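Local coordinates for protein sulfatase (Bacteroides fragilis CAG:558, PDB 6USS) that probably hydrolyses sulfate esters as a calcium-dependent arylsulfatase of the gut microbiome, at residues S327-P330 with G331-D334; A351-G354 with G355-E358. The protein carries 1 engineered substitution. All blocks are in the same frame, centred on the assembly; numbering follows the deposited sequence.

Contact 1: S327-P330 with G331-D334; sequences SSEP and GWRD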
ATOM      1  N   SER A 327     -15.475 -32.065  -1.174  1.00 18.88           N
ATOM      2  CA  SER A 327     -15.967 -33.435  -1.282  1.00 23.41           C
ATOM      3  C   SER A 327     -17.479 -33.499  -1.466  1.00 22.67           C
ATOM      4  O   SER A 327     -18.061 -34.581  -1.318  1.00 21.34           O
ATOM      5  CB  SER A 327     -15.553 -34.252  -0.055  1.00 17.35           C
ATOM      6  OG  SER A 327     -15.820 -33.531   1.126  1.00 17.35           O
ATOM      7  N   SER A 328     -18.116 -32.378  -1.816  1.00 25.11           N
ATOM      8  CA  SER A 328     -19.562 -32.260  -1.979  1.00 25.49           C
ATOM      9  C   SER A 328     -20.034 -32.493  -3.404  1.00 23.60           C
ATOM     10  O   SER A 328     -21.242 -32.639  -3.616  1.00 20.93           O
ATOM     11  CB  SER A 328     -20.047 -30.851  -1.630  1.00 23.56           C
ATOM     12  OG  SER A 328     -19.376 -30.307  -0.527  1.00 27.93           O
ATOM     13  N   GLU A 329     -19.135 -32.462  -4.385  1.00 18.14           N
ATOM     14  CA  GLU A 329     -19.543 -32.248  -5.769  1.00 22.13           C
ATOM     15  C   GLU A 329     -19.027 -33.343  -6.693  1.00 25.22           C
ATOM     16  O   GLU A 329     -17.823 -33.365  -7.015  1.00 25.38           O
ATOM     17  CB  GLU A 329     -19.072 -30.870  -6.231  1.00 17.38           C
ATOM     18  CG  GLU A 329     -19.798 -29.752  -5.507  1.00 22.02           C
ATOM     19  CD  GLU A 329     -19.584 -28.384  -6.131  1.00 28.33           C
ATOM     20  OE1 GLU A 329     -18.674 -28.262  -6.984  1.00 25.23           O
ATOM     21  OE2 GLU A 329     -20.325 -27.432  -5.761  1.00 22.77           O
ATOM     22  N   PRO A 330     -19.893 -34.249  -7.165  1.00 21.58           N
ATOM     23  CA  PRO A 330     -19.408 -35.366  -7.992  1.00 18.77           C
ATOM     24  C   PRO A 330     -18.975 -34.947  -9.384  1.00 17.65           C
ATOM     25  O   PRO A 330     -18.246 -35.697 -10.039  1.00 18.05           O
ATOM     26  CB  PRO A 330     -20.615 -36.316  -8.049  1.00 22.41           C
ATOM     27  CG  PRO A 330     -21.645 -35.744  -7.085  1.00 21.83           C
ATOM     28  CD  PRO A 330     -21.349 -34.300  -6.957  1.00 19.48           C
ATOM     29  N   GLY A 331     -19.410 -33.786  -9.865  1.00 18.58           N
ATOM     30  CA  GLY A 331     -18.902 -33.256 -11.119  1.00 19.24           C
ATOM     31  C   GLY A 331     -17.448 -32.816 -11.083  1.00 18.68           C
ATOM     32  O   GLY A 331     -16.866 -32.578 -12.143  1.00 22.39           O
ATOM     33  N   TRP A 332     -16.841 -32.705  -9.906  1.00 18.21           N
ATOM     34  CA  TRP A 332     -15.424 -32.389  -9.845  1.00 19.83           C
ATOM     35  C   TRP A 332     -14.566 -33.528  -9.323  1.00 22.18           C
ATOM     36  O   TRP A 332     -13.383 -33.588  -9.664  1.00 20.37           O
ATOM     37  CB  TRP A 332     -15.182 -31.146  -8.984  1.00 13.49           C
ATOM     38  CG  TRP A 332     -15.642 -29.878  -9.630  1.00 17.58           C
ATOM     39  CD1 TRP A 332     -16.540 -28.976  -9.124  1.00 16.56           C
ATOM     40  CD2 TRP A 332     -15.220 -29.353 -10.906  1.00 17.58           C
ATOM     41  NE1 TRP A 332     -16.698 -27.917 -10.002  1.00 17.97           N
ATOM     42  CE2 TRP A 332     -15.908 -28.128 -11.103  1.00 15.86           C
ATOM     43  CE3 TRP A 332     -14.333 -29.796 -11.896  1.00 11.53           C
ATOM     44  CZ2 TRP A 332     -15.733 -27.346 -12.249  1.00 14.76           C
ATOM     45  CZ3 TRP A 332     -14.158 -29.017 -13.037  1.00 11.99           C
ATOM     46  CH2 TRP A 332     -14.857 -27.805 -13.202  1.00 15.79           C
ATOM     47  N   ARG A 333     -15.122 -34.435  -8.523  1.00 19.44           N
ATOM     48  CA  ARG A 333     -14.322 -35.482  -7.900  1.00 21.53           C
ATOM     49  C   ARG A 333     -14.996 -36.833  -8.076  1.00 23.27           C
ATOM     50  O   ARG A 333     -16.226 -36.941  -8.001  1.00 19.68           O
ATOM     51  CB  ARG A 333     -14.094 -35.218  -6.399  1.00 20.10           C
ATOM     52  CG  ARG A 333     -13.552 -33.826  -6.060  1.00 19.50           C
ATOM     53  CD  ARG A 333     -12.128 -33.633  -6.557  1.00 18.94           C
ATOM     54  NE  ARG A 333     -11.233 -34.693  -6.097  1.00 19.31           N
ATOM     55  CZ  ARG A 333     -10.706 -34.772  -4.875  1.00 22.14           C
ATOM     56  NH1 ARG A 333     -10.965 -33.843  -3.951  1.00 21.22           N
ATOM     57  NH2 ARG A 333      -9.904 -35.792  -4.579  1.00 23.99           N
ATOM     58  N   ASP A 334     -14.177 -37.857  -8.328  1.00 21.71           N
ATOM     59  CA  ASP A 334     -14.614 -39.242  -8.317  1.00 22.98           C
ATOM     60  C   ASP A 334     -14.321 -39.842  -6.943  1.00 23.53           C
ATOM     61  O   ASP A 334     -13.787 -39.180  -6.047  1.00 20.45           O
ATOM     62  CB  ASP A 334     -13.940 -40.040  -9.437  1.00 24.45           C
ATOM     63  CG  ASP A 334     -14.517 -39.723 -10.819  1.00 29.69           C
ATOM     64  OD1 ASP A 334     -15.760 -39.609 -10.948  1.00 29.93           O
ATOM     65  OD2 ASP A 334     -13.733 -39.583 -11.779  1.00 28.13           O
TER
HETATM   66  O   HOH W   1     -18.037 -38.318  -9.869  1.00 21.55           O

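Contact 2: A351-G354 with G355-E358; sequences AYEG and GVRE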
ATOM      1  N   ALA A 351     -18.349 -29.343   9.490  1.00 17.75           N
ATOM      2  CA  ALA A 351     -17.697 -29.228  10.783  1.00 19.40           C
ATOM      3  C   ALA A 351     -16.928 -30.491  11.148  1.00 22.08           C
ATOM      4  O   ALA A 351     -16.174 -30.475  12.131  1.00 19.51           O
ATOM      5  CB  ALA A 351     -18.729 -28.891  11.859  1.00 20.64           C
ATOM      6  N   TYR A 352     -17.096 -31.570  10.378  1.00 17.39           N
ATOM      7  CA  TYR A 352     -16.295 -32.772  10.546  1.00 16.20           C
ATOM      8  C   TYR A 352     -14.822 -32.473  10.255  1.00 20.32           C
ATOM      9  O   TYR A 352     -14.474 -31.438   9.676  1.00 22.76           O
ATOM     10  CB  TYR A 352     -16.811 -33.880   9.623  1.00 19.86           C
ATOM     11  CG  TYR A 352     -18.130 -34.478  10.067  1.00 21.20           C
ATOM     12  CD1 TYR A 352     -18.607 -34.245  11.350  1.00 22.47           C
ATOM     13  CD2 TYR A 352     -18.910 -35.252   9.204  1.00 20.45           C
ATOM     14  CE1 TYR A 352     -19.819 -34.770  11.777  1.00 20.87           C
ATOM     15  CE2 TYR A 352     -20.124 -35.788   9.625  1.00 18.85           C
ATOM     16  CZ  TYR A 352     -20.569 -35.540  10.920  1.00 23.01           C
ATOM     17  OH  TYR A 352     -21.763 -36.052  11.376  1.00 21.96           O
ATOM     18  N   GLU A 353     -13.941 -33.408  10.649  1.00 22.52           N
ATOM     19  CA  GLU A 353     -12.499 -33.186  10.486  1.00 18.55           C
ATOM     20  C   GLU A 353     -12.112 -32.969   9.027  1.00 19.66           C
ATOM     21  O   GLU A 353     -11.123 -32.283   8.740  1.00 19.81           O
ATOM     22  CB  GLU A 353     -11.710 -34.362  11.054  1.00 18.07           C
ATOM     23  CG  GLU A 353     -11.913 -34.573  12.546  1.00 19.79           C
ATOM     24  CD  GLU A 353     -11.165 -33.543  13.395  1.00 23.41           C
ATOM     25  OE1 GLU A 353      -9.928 -33.691  13.580  1.00 23.53           O
ATOM     26  OE2 GLU A 353     -11.822 -32.591  13.871  1.00 18.88           O
ATOM     27  N   GLY A 354     -12.868 -33.554   8.097  1.00 19.44           N
ATOM     28  CA  GLY A 354     -12.569 -33.371   6.691  1.00 20.26           C
ATOM     29  C   GLY A 354     -12.696 -31.927   6.249  1.00 23.44           C
ATOM     30  O   GLY A 354     -12.059 -31.520   5.273  1.00 20.91           O
ATOM     31  N   GLY A 355     -13.510 -31.134   6.956  1.00 19.39           N
ATOM     32  CA  GLY A 355     -13.672 -29.730   6.637  1.00 18.22           C
ATOM     33  C   GLY A 355     -12.676 -28.797   7.303  1.00 20.48           C
ATOM     34  O   GLY A 355     -12.502 -27.663   6.848  1.00 20.48           O
ATOM     35  N   VAL A 356     -12.018 -29.239   8.377  1.00 19.94           N
ATOM     36  CA  VAL A 356     -11.249 -28.319   9.214  1.00 19.48           C
ATOM     37  C   VAL A 356      -9.826 -28.782   9.512  1.00 22.33           C
ATOM     38  O   VAL A 356      -8.981 -27.945   9.883  1.00 22.22           O
ATOM     39  CB  VAL A 356     -12.000 -28.022  10.534  1.00 18.65           C
ATOM     40  CG1 VAL A 356     -13.288 -27.272  10.252  1.00 14.84           C
ATOM     41  CG2 VAL A 356     -12.267 -29.313  11.312  1.00 16.71           C
ATOM     42  N   ARG A 357      -9.461 -30.061   9.380  1.00 24.27           N
ATOM     43  CA  ARG A 357      -8.086 -30.478   9.646  1.00 19.77           C
ATOM     44  C   ARG A 357      -7.226 -30.256   8.401  1.00 16.21           C
ATOM     45  O   ARG A 357      -7.478 -30.860   7.356  1.00 14.19           O
ATOM     46  CB  ARG A 357      -8.026 -31.934  10.097  1.00 17.02           C
ATOM     47  CG  ARG A 357      -6.831 -32.171  11.016  1.00 24.50           C
ATOM     48  CD  ARG A 357      -6.460 -33.635  11.160  1.00 21.50           C
ATOM     49  NE  ARG A 357      -7.364 -34.326  12.062  1.00 24.98           N
ATOM     50  CZ  ARG A 357      -6.972 -35.037  13.116  1.00 29.12           C
ATOM     51  NH1 ARG A 357      -5.677 -35.149  13.393  1.00 26.23           N
ATOM     52  NH2 ARG A 357      -7.880 -35.639  13.888  1.00 24.25           N
ATOM     53  N   GLU A 358      -6.177 -29.401   8.531  1.00 15.58           N
ATOM     54  CA  GLU A 358      -5.355 -28.877   7.445  1.00 17.82           C
ATOM     55  C   GLU A 358      -3.916 -29.388   7.503  1.00 15.29           C
ATOM     56  O   GLU A 358      -3.370 -29.609   8.584  1.00 18.33           O
ATOM     57  CB  GLU A 358      -5.329 -27.342   7.496  1.00 18.40           C
ATOM     58  CG  GLU A 358      -6.694 -26.695   7.458  1.00 17.60           C
ATOM     59  CD  GLU A 358      -7.553 -27.292   6.363  1.00 21.79           C
ATOM     60  OE1 GLU A 358      -8.673 -27.746   6.681  1.00 16.07           O
ATOM     61  OE2 GLU A 358      -7.089 -27.324   5.195  1.00 18.55           O
TER
HETATM   62  O   HOH W   2      -8.965 -31.798   5.328  1.00 17.45           O

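Contact 1: S327-P330 with G331-D334
E329 and W332 lie side by side on a tight turn, their side chains running in the same direction. OE1 of E329 comes up to the edge of the indole, in its plane, and stands 3.1 Å from W332 CD1. The same OE1 is 3.6 Å from W332 NE1, so it faces the pyrrole end of the ring. Carboxylate and indole are nearly coplanar, 23° apart; the in-plane approach of OE1 would set its negative charge against the weakly positive C-H and N-H rim. In both residues CG lies anti to the carbonyl carbon (chi1 -67° in E329, -71° in W332), and the extended glutamate chain carries its carboxylate out as far as the indole. In the backbone, E329 O accepts two N-H groups: W332 N at 3.1 Å, above the carbonyl plane, and R333 N at 3.3 Å, within it. Farther round, P330 CA makes a C-H...O contact of 3.6 Å with R333 O. Water 1 lies 2.6 Å from P330 O and 2.8 Å from D334 OD1 and could link the two. R333 turns to helix 283-308, where it forms a salt bridge with E285 and a cation-pi contact with Y288; D334 OD2 bonds to T282. With P330 and G331 as its central residues, E329-W332 is a type I beta turn, extended to R333 by the i to i+4 bond, in a surface loop of the sulfatase fold.

Contact 2: A351-G354 with G355-E358
A single, weakly bonded helical turn, about 353-356, runs straight into strand 357-363 of the large mixed sheet, and E353 clasps R357 across the junction. One oxygen does the work: E353 OE1 lies 2.8 Å from R357 NH2 in a salt bridge. It is also 3.0 Å from R357 NE. Both hydrogen bonds are weak, because the N-H groups bend well away from a straight line to OE1. Carboxylate and guanidinium stand almost perpendicular, 88° apart. A fold at chi2 (-75°) turns the E353 carboxylate toward R357, whose chain runs out extended and bends at chi3 (-77°) to bring NE and NH2 to OE1. OE1 is held further by Y83 OH and OE2 by a salt bridge to K450; the guanidinium adds a bond from NH1 to T80 O and a cation-pi contact with W46. E353 thus ties strand 77-83 to strand 449-454 of the antiparallel sheet. In the backbone, Y352 O receives G355 N at 2.9 Å. E353 O takes two donors, V356 N at 3.2 Å, well above the carbonyl plane, and R357 N at 2.8 Å, closer to it. V356 CG2 packs 3.5 Å from Y352 O. Water 2 donates to G354 O and to R357 O (2.7 Å), spanning the exit from the turn. The arrangement is a buried helix-to-strand junction in the alkaline phosphatase-like core of a sulfatase, in the neighbourhood of the calcium site.

Contact 1 precedes contact 2 along the chain, and their centres lie about 17 Å apart; the nearest atoms come within about 6 Å without touching. Contact 1 is a surface turn in the long loop between strand 315-321 and helix 353-356, whereas contact 2 is fully buried where that helix passes into strand 357-363. Each centres on one glutamate carbonyl that accepts two successive N-H groups; a water spans the exit of contact 2, and another may link atoms of contact 1. Their side-chain chemistry differs: a carboxylate beside an indole edge at the surface, against a carboxylate and guanidinium in the core. Outward ties differ too, to helix 283-308 in contact 1 and to strands of two sheets in contact 2.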